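Local coordinates for kelch-like protein 7 (Homo sapiens, PDB 3II7) that serves as the substrate-specific adapter of a CUL3-RBX1 E3 ubiquitin ligase, this chain being the adapter's six-bladed Kelch-repeat propeller domain, at residues Lys85-Ala97 with Lys103-Ser115. Numbering follows the deposited sequence.
Sequences KLGPPTPRDSLAA and KIYTSGGSEVGNS. With EDO (1,2-ethanediol), chain R; EDO (1,2-ethanediol), chain X.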
ATOM      1  N   LYS A  85      -7.114 -18.708   4.031  1.00  9.75           N
ATOM      2  CA  LYS A  85      -6.818 -19.476   2.824  1.00 11.69           C
ATOM      3  C   LYS A  85      -5.308 -19.637   2.718  1.00 12.17           C
ATOM      4  O   LYS A  85      -4.598 -19.132   3.541  1.00 12.06           O
ATOM      5  CB  LYS A  85      -7.352 -18.723   1.616  1.00 11.78           C
ATOM      6  CG  LYS A  85      -8.847 -18.570   1.624  1.00 12.51           C
ATOM      7  CD  LYS A  85      -9.509 -19.910   1.297  1.00 15.97           C
ATOM      8  CE  LYS A  85     -10.989 -19.889   1.553  1.00 31.50           C
ATOM      9  NZ  LYS A  85     -11.497 -21.283   1.601  1.00 20.81           N
ATOM     10  N   LEU A  86      -4.825 -20.391   1.728  1.00 14.82           N
ATOM     11  CA  LEU A  86      -3.388 -20.505   1.553  1.00 14.99           C
ATOM     12  C   LEU A  86      -2.930 -19.298   0.758  1.00 10.59           C
ATOM     13  O   LEU A  86      -3.640 -18.819  -0.112  1.00 15.01           O
ATOM     14  CB  LEU A  86      -2.985 -21.859   0.940  1.00 19.88           C
ATOM     15  CG  LEU A  86      -3.065 -23.027   1.959  1.00 27.12           C
ATOM     16  CD1 LEU A  86      -2.759 -24.393   1.290  1.00 17.92           C
ATOM     17  CD2 LEU A  86      -2.134 -22.806   3.190  1.00 20.74           C
ATOM     18  N   GLY A  87      -1.790 -18.747   1.154  1.00 11.63           N
ATOM     19  CA  GLY A  87      -1.355 -17.444   0.710  1.00 20.43           C
ATOM     20  C   GLY A  87      -0.558 -17.548  -0.534  1.00 25.05           C
ATOM     21  O   GLY A  87      -0.681 -18.547  -1.256  1.00 24.63           O
ATOM     22  N   PRO A  88       0.295 -16.520  -0.808  1.00 18.12           N
ATOM     23  CA  PRO A  88       0.962 -16.613  -2.057  1.00 17.00           C
ATOM     24  C   PRO A  88       1.842 -17.852  -2.080  1.00 12.46           C
ATOM     25  O   PRO A  88       2.420 -18.209  -1.044  1.00 10.97           O
ATOM     26  CB  PRO A  88       1.785 -15.305  -2.131  1.00 13.95           C
ATOM     27  CG  PRO A  88       2.117 -14.988  -0.734  1.00 20.49           C
ATOM     28  CD  PRO A  88       0.930 -15.544   0.099  1.00 21.02           C
ATOM     29  N   PRO A  89       1.931 -18.506  -3.241  1.00 12.26           N
ATOM     30  CA  PRO A  89       2.783 -19.661  -3.428  1.00 13.41           C
ATOM     31  C   PRO A  89       4.213 -19.425  -2.951  1.00 10.90           C
ATOM     32  O   PRO A  89       4.838 -20.354  -2.460  1.00 11.68           O
ATOM     33  CB  PRO A  89       2.737 -19.890  -4.938  1.00 19.16           C
ATOM     34  CG  PRO A  89       1.411 -19.372  -5.359  1.00 20.41           C
ATOM     35  CD  PRO A  89       1.096 -18.240  -4.438  1.00 14.44           C
ATOM     36  N   THR A  90       4.716 -18.195  -3.095  1.00  8.99           N
ATOM     37  CA  THR A  90       6.064 -17.841  -2.646  1.00  8.68           C
ATOM     38  C   THR A  90       5.952 -16.867  -1.480  1.00  6.83           C
ATOM     39  O   THR A  90       5.699 -15.683  -1.680  1.00  8.23           O
ATOM     40  CB  THR A  90       6.896 -17.214  -3.752  1.00 11.74           C
ATOM     41  OG1 THR A  90       7.010 -18.129  -4.846  1.00 10.93           O
ATOM     42  CG2 THR A  90       8.292 -16.876  -3.243  1.00  5.88           C
ATOM     43  N   PRO A  91       6.118 -17.370  -0.249  1.00  8.16           N
ATOM     44  CA  PRO A  91       6.072 -16.452   0.894  1.00  9.03           C
ATOM     45  C   PRO A  91       7.223 -15.477   0.817  1.00 11.96           C
ATOM     46  O   PRO A  91       8.341 -15.852   0.429  1.00  7.26           O
ATOM     47  CB  PRO A  91       6.212 -17.372   2.107  1.00 10.81           C
ATOM     48  CG  PRO A  91       5.819 -18.736   1.622  1.00 14.26           C
ATOM     49  CD  PRO A  91       6.239 -18.776   0.179  1.00 14.31           C
ATOM     50  N   ARG A  92       6.935 -14.218   1.118  1.00  9.95           N
ATOM     51  CA  ARG A  92       7.922 -13.151   1.012  1.00  9.53           C
ATOM     52  C   ARG A  92       7.462 -11.912   1.775  1.00  6.92           C
ATOM     53  O   ARG A  92       6.249 -11.716   2.024  1.00  5.56           O
ATOM     54  CB  ARG A  92       8.201 -12.801  -0.440  1.00 13.55           C
ATOM     55  CG  ARG A  92       7.005 -12.475  -1.233  1.00 13.33           C
ATOM     56  CD  ARG A  92       7.254 -12.872  -2.648  1.00 13.79           C
ATOM     57  NE  ARG A  92       6.401 -12.176  -3.567  1.00 14.95           N
ATOM     58  CZ  ARG A  92       5.243 -12.607  -4.026  1.00 12.20           C
ATOM     59  NH1 ARG A  92       4.734 -13.750  -3.624  1.00 14.53           N
ATOM     60  NH2 ARG A  92       4.588 -11.863  -4.917  1.00 18.52           N
ATOM     61  N   ASP A  93       8.451 -11.100   2.146  1.00  7.75           N
ATOM     62  CA  ASP A  93       8.249  -9.875   2.905  1.00  7.93           C
ATOM     63  C   ASP A  93       8.347  -8.665   1.968  1.00  4.14           C
ATOM     64  O   ASP A  93       9.035  -8.718   0.963  1.00  5.41           O
ATOM     65  CB  ASP A  93       9.358  -9.729   3.965  1.00  6.68           C
ATOM     66  CG  ASP A  93       9.186 -10.683   5.166  1.00  9.64           C
ATOM     67  OD1 ASP A  93       8.292 -11.528   5.159  1.00  9.54           O
ATOM     68  OD2 ASP A  93       9.969 -10.558   6.137  1.00 17.64           O
ATOM     69  N   SER A  94       7.706  -7.584   2.366  1.00  4.62           N
ATOM     70  CA  SER A  94       7.826  -6.265   1.679  1.00  3.84           C
ATOM     71  C   SER A  94       7.310  -6.326   0.231  1.00  3.30           C
ATOM     72  O   SER A  94       7.740  -5.565  -0.638  1.00  4.74           O
ATOM     73  CB  SER A  94       9.277  -5.744   1.771  1.00  5.61           C
ATOM     74  OG  SER A  94       9.680  -5.651   3.158  1.00  9.19           O
ATOM     75  N   LEU A  95       6.394  -7.255  -0.003  1.00  4.55           N
ATOM     76  CA  LEU A  95       5.654  -7.349  -1.274  1.00  7.22           C
ATOM     77  C   LEU A  95       4.563  -6.271  -1.287  1.00  8.00           C
ATOM     78  O   LEU A  95       4.252  -5.683  -0.254  1.00  6.57           O
ATOM     79  CB  LEU A  95       5.049  -8.745  -1.426  1.00  4.36           C
ATOM     80  CG  LEU A  95       3.804  -9.120  -0.609  1.00  4.67           C
ATOM     81  CD1 LEU A  95       3.426 -10.555  -0.946  1.00  5.84           C
ATOM     82  CD2 LEU A  95       3.993  -8.930   0.889  1.00  7.99           C
ATOM     83  N   ALA A  96       4.016  -6.003  -2.463  1.00  8.34           N
ATOM     84  CA  ALA A  96       2.910  -5.097  -2.618  1.00  6.28           C
ATOM     85  C   ALA A  96       1.733  -5.890  -3.172  1.00  5.13           C
ATOM     86  O   ALA A  96       1.906  -6.960  -3.758  1.00  5.10           O
ATOM     87  CB  ALA A  96       3.278  -3.950  -3.551  1.00  5.06           C
ATOM     88  N   ALA A  97       0.535  -5.373  -2.958  1.00  5.23           N
ATOM     89  CA  ALA A  97      -0.680  -6.033  -3.424  1.00  5.67           C
ATOM     90  C   ALA A  97      -1.738  -5.050  -3.832  1.00  4.84           C
ATOM     91  O   ALA A  97      -1.831  -3.949  -3.256  1.00  8.18           O
ATOM     92  CB  ALA A  97      -1.228  -7.010  -2.341  1.00  6.63           C
ATOM     93  N   LYS A 103      -9.327 -10.488  -9.203  1.00  8.39           N
ATOM     94  CA  LYS A 103      -8.043 -11.080  -8.902  1.00  9.73           C
ATOM     95  C   LYS A 103      -7.240 -10.212  -7.914  1.00  8.14           C
ATOM     96  O   LYS A 103      -7.252  -8.971  -7.998  1.00  8.31           O
ATOM     97  CB  LYS A 103      -7.229 -11.283 -10.167  1.00  9.09           C
ATOM     98  CG  LYS A 103      -7.748 -12.428 -11.048  1.00 20.72           C
ATOM     99  CD  LYS A 103      -8.748 -11.966 -12.065  1.00 37.96           C
ATOM    100  CE  LYS A 103      -8.956 -13.023 -13.154  1.00 41.11           C
ATOM    101  NZ  LYS A 103      -9.895 -12.536 -14.192  1.00 53.43           N
ATOM    102  N   ILE A 104      -6.561 -10.874  -6.990  1.00  6.17           N
ATOM    103  CA  ILE A 104      -5.633 -10.222  -6.071  1.00  8.35           C
ATOM    104  C   ILE A 104      -4.222 -10.432  -6.582  1.00 10.20           C
ATOM    105  O   ILE A 104      -3.750 -11.565  -6.634  1.00 15.96           O
ATOM    106  CB  ILE A 104      -5.716 -10.833  -4.651  1.00 10.10           C
ATOM    107  CG1 ILE A 104      -7.157 -10.830  -4.115  1.00 16.54           C
ATOM    108  CG2 ILE A 104      -4.775 -10.120  -3.726  1.00 13.78           C
ATOM    109  CD1 ILE A 104      -7.849  -9.556  -4.177  1.00 15.89           C
ATOM    110  N   TYR A 105      -3.541  -9.346  -6.915  1.00  4.71           N
ATOM    111  CA  TYR A 105      -2.178  -9.393  -7.411  1.00  5.64           C
ATOM    112  C   TYR A 105      -1.177  -9.092  -6.308  1.00  7.98           C
ATOM    113  O   TYR A 105      -1.422  -8.249  -5.435  1.00  7.56           O
ATOM    114  CB  TYR A 105      -1.982  -8.407  -8.572  1.00  5.99           C
ATOM    115  CG  TYR A 105      -2.817  -8.713  -9.792  1.00  7.84           C
ATOM    116  CD1 TYR A 105      -2.298  -9.438 -10.851  1.00  4.87           C
ATOM    117  CD2 TYR A 105      -4.129  -8.252  -9.893  1.00 11.45           C
ATOM    118  CE1 TYR A 105      -3.050  -9.723 -11.969  1.00  7.89           C
ATOM    119  CE2 TYR A 105      -4.904  -8.537 -11.036  1.00  9.52           C
ATOM    120  CZ  TYR A 105      -4.339  -9.275 -12.060  1.00  9.36           C
ATOM    121  OH  TYR A 105      -5.083  -9.556 -13.183  1.00 10.25           O
ATOM    122  N   THR A 106      -0.076  -9.833  -6.342  1.00  5.83           N
ATOM    123  CA  THR A 106       1.043  -9.649  -5.399  1.00  2.96           C
ATOM    124  C   THR A 106       2.315  -9.535  -6.177  1.00  5.23           C
ATOM    125  O   THR A 106       2.550 -10.317  -7.094  1.00  5.65           O
ATOM    126  CB  THR A 106       1.112 -10.804  -4.355  1.00  6.82           C
ATOM    127  OG1 THR A 106       1.416 -12.037  -4.987  1.00  8.91           O
ATOM    128  CG2 THR A 106      -0.236 -10.939  -3.605  1.00 10.02           C
ATOM    129  N   SER A 107       3.151  -8.552  -5.827  1.00  5.36           N
ATOM    130  CA  SER A 107       4.397  -8.290  -6.566  1.00  5.25           C
ATOM    131  C   SER A 107       5.579  -8.040  -5.690  1.00  3.48           C
ATOM    132  O   SER A 107       5.495  -7.408  -4.643  1.00  4.76           O
ATOM    133  CB  SER A 107       4.244  -7.056  -7.486  1.00  5.37           C
ATOM    134  OG  SER A 107       4.046  -5.877  -6.703  1.00  6.60           O
ATOM    135  N   GLY A 108       6.722  -8.525  -6.166  1.00  4.34           N
ATOM    136  CA  GLY A 108       7.982  -8.226  -5.553  1.00  4.20           C
ATOM    137  C   GLY A 108       8.120  -8.768  -4.158  1.00  3.07           C
ATOM    138  O   GLY A 108       7.534  -9.819  -3.809  1.00  4.28           O
ATOM    139  N   GLY A 109       8.916  -8.061  -3.357  1.00  6.09           N
ATOM    140  CA  GLY A 109       9.234  -8.520  -1.999  1.00  4.34           C
ATOM    141  C   GLY A 109      10.536  -9.280  -1.962  1.00  8.44           C
ATOM    142  O   GLY A 109      11.228  -9.368  -2.954  1.00  7.83           O
ATOM    143  N   SER A 110      10.868  -9.810  -0.782  1.00  6.05           N
ATOM    144  CA  SER A 110      12.141 -10.464  -0.526  1.00  8.55           C
ATOM    145  C   SER A 110      11.873 -11.758   0.184  1.00 11.08           C
ATOM    146  O   SER A 110      10.956 -11.845   0.993  1.00 11.77           O
ATOM    147  CB  SER A 110      13.051  -9.590   0.372  1.00 12.24           C
ATOM    148  OG  SER A 110      12.395  -9.193   1.565  1.00 26.00           O
ATOM    149  N   GLU A 111      12.686 -12.757  -0.116  1.00 13.91           N
ATOM    150  CA  GLU A 111      12.769 -13.981   0.667  1.00 19.24           C
ATOM    151  C   GLU A 111      14.099 -13.909   1.428  1.00 26.57           C
ATOM    152  O   GLU A 111      14.851 -12.934   1.310  1.00 29.68           O
ATOM    153  CB  GLU A 111      12.811 -15.216  -0.237  1.00 21.53           C
ATOM    154  CG  GLU A 111      11.582 -15.513  -1.090  1.00 21.37           C
ATOM    155  CD  GLU A 111      11.858 -16.649  -2.086  1.00 28.18           C
ATOM    156  OE1 GLU A 111      12.643 -16.430  -3.040  1.00 40.05           O
ATOM    157  OE2 GLU A 111      11.303 -17.756  -1.908  1.00 40.45           O
ATOM    158  N   VAL A 112      14.397 -14.948   2.189  1.00 32.25           N
ATOM    159  CA  VAL A 112      15.764 -15.157   2.661  1.00 34.42           C
ATOM    160  C   VAL A 112      16.660 -15.457   1.426  1.00 34.16           C
ATOM    161  O   VAL A 112      16.274 -16.221   0.527  1.00 30.67           O
ATOM    162  CB  VAL A 112      15.833 -16.298   3.702  1.00 36.80           C
ATOM    163  CG1 VAL A 112      15.025 -15.927   4.940  1.00 34.88           C
ATOM    164  CG2 VAL A 112      15.327 -17.615   3.105  1.00 37.24           C
ATOM    165  N   GLY A 113      17.828 -14.820   1.360  1.00 35.76           N
ATOM    166  CA  GLY A 113      18.773 -15.063   0.256  1.00 35.80           C
ATOM    167  C   GLY A 113      18.475 -14.295  -1.023  1.00 33.95           C
ATOM    168  O   GLY A 113      19.042 -14.588  -2.085  1.00 28.98           O
ATOM    169  N   ASN A 114      17.591 -13.303  -0.936  1.00 32.25           N
ATOM    170  CA  ASN A 114      17.320 -12.451  -2.087  1.00 34.38           C
ATOM    171  C   ASN A 114      16.767 -11.094  -1.620  1.00 32.68           C
ATOM    172  O   ASN A 114      15.710 -11.026  -0.977  1.00 35.23           O
ATOM    173  CB  ASN A 114      16.358 -13.185  -3.060  1.00 32.32           C
ATOM    174  CG  ASN A 114      16.756 -13.027  -4.537  1.00 43.91           C
ATOM    175  OD1 ASN A 114      17.315 -12.003  -4.946  1.00 49.14           O
ATOM    176  ND2 ASN A 114      16.454 -14.049  -5.340  1.00 36.96           N
ATOM    177  N   SER A 115      17.492 -10.026  -1.947  1.00 29.17           N
ATOM    178  CA  SER A 115      17.114  -8.654  -1.557  1.00 26.39           C
ATOM    179  C   SER A 115      15.794  -8.213  -2.201  1.00 24.31           C
ATOM    180  O   SER A 115      14.999  -7.481  -1.575  1.00 26.12           O
ATOM    181  CB  SER A 115      18.202  -7.666  -1.978  1.00 26.20           C
ATOM    182  OG  SER A 115      18.159  -7.446  -3.392  1.00 16.05           O
TER
HETATM  183  C1  EDO R 965      -6.766 -21.327  -1.277  1.00 27.32           C
HETATM  184  O1  EDO R 965      -6.607 -21.762   0.088  1.00 24.13           O
HETATM  185  C2  EDO R 965      -5.433 -21.466  -2.027  1.00 37.69           C
HETATM  186  O2  EDO R 965      -5.011 -22.843  -2.114  1.00 43.45           O
HETATM  187  C1  EDO X 973      15.420 -11.694  -8.085  1.00 36.59           C
HETATM  188  O1  EDO X 973      16.590 -11.251  -7.384  1.00 45.29           O
HETATM  189  C2  EDO X 973      15.776 -12.787  -9.088  1.00 37.47           C
HETATM  190  O2  EDO X 973      16.946 -12.422  -9.827  1.00 36.08           O
HETATM  191  O   HOH W   1       9.796 -17.943   0.141  1.00 28.28           O
HETATM  192  O   HOH W   2      12.093  -6.787   3.548  1.00 28.15           O
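Arg92 reaches across to the backbone of Gly108 and the side chain of Thr106, its guanidinium supplying two hydrogen bonds beside four between backbones. NE gives a short bond of 2.6 Å to Gly108 O, nearly in line with that carbonyl and 9° out of the guanidinium plane. NH2 turns to Thr106 OG1 at 3.2 Å, tilted 25° from the plane, while NH1 comes back to Thr90 O at 2.9 Å within its own segment. With CG set between the backbone N and the carbonyl carbon (chi1 54°) and the chain extended from there to NE, the group is laid along the opposite backbone. Leu95 CD1 sits over the centre of one guanidinium face. A methionine in place of Arg92 would probably leave Gly108 O without this donor and Glu121, its salt-bridge partner, without its mate.

Backbone pairing comes in two patches. Asp93 and Ser110 exchange a pair of bonds as a single antiparallel bridge; Ala96 and Ser107 do the same within the hairpin, next to the non-hydrogen-bonded pair Ala97 and Thr106. Between them runs the double glycine characteristic of Kelch repeats: Gly109 CA packs 3.0 Å from Asp93 O, where a side chain would clash.

Beyond the single bridge, the Thr90 methyl CG2 lies 3.4 Å from Glu111 OE2, and one water donates to both Pro91 O and that carboxylate oxygen.

Strands 96-100 and 103-107 open the blade that continues through 120-124, whose Glu121 also takes Thr90 OG1 and, through its backbone O, Thr106 OG1. Leu95 and Thr106 both pack on Leu61 of strand 57-61, in the preceding blade, and the 87-95 link joins the two blades.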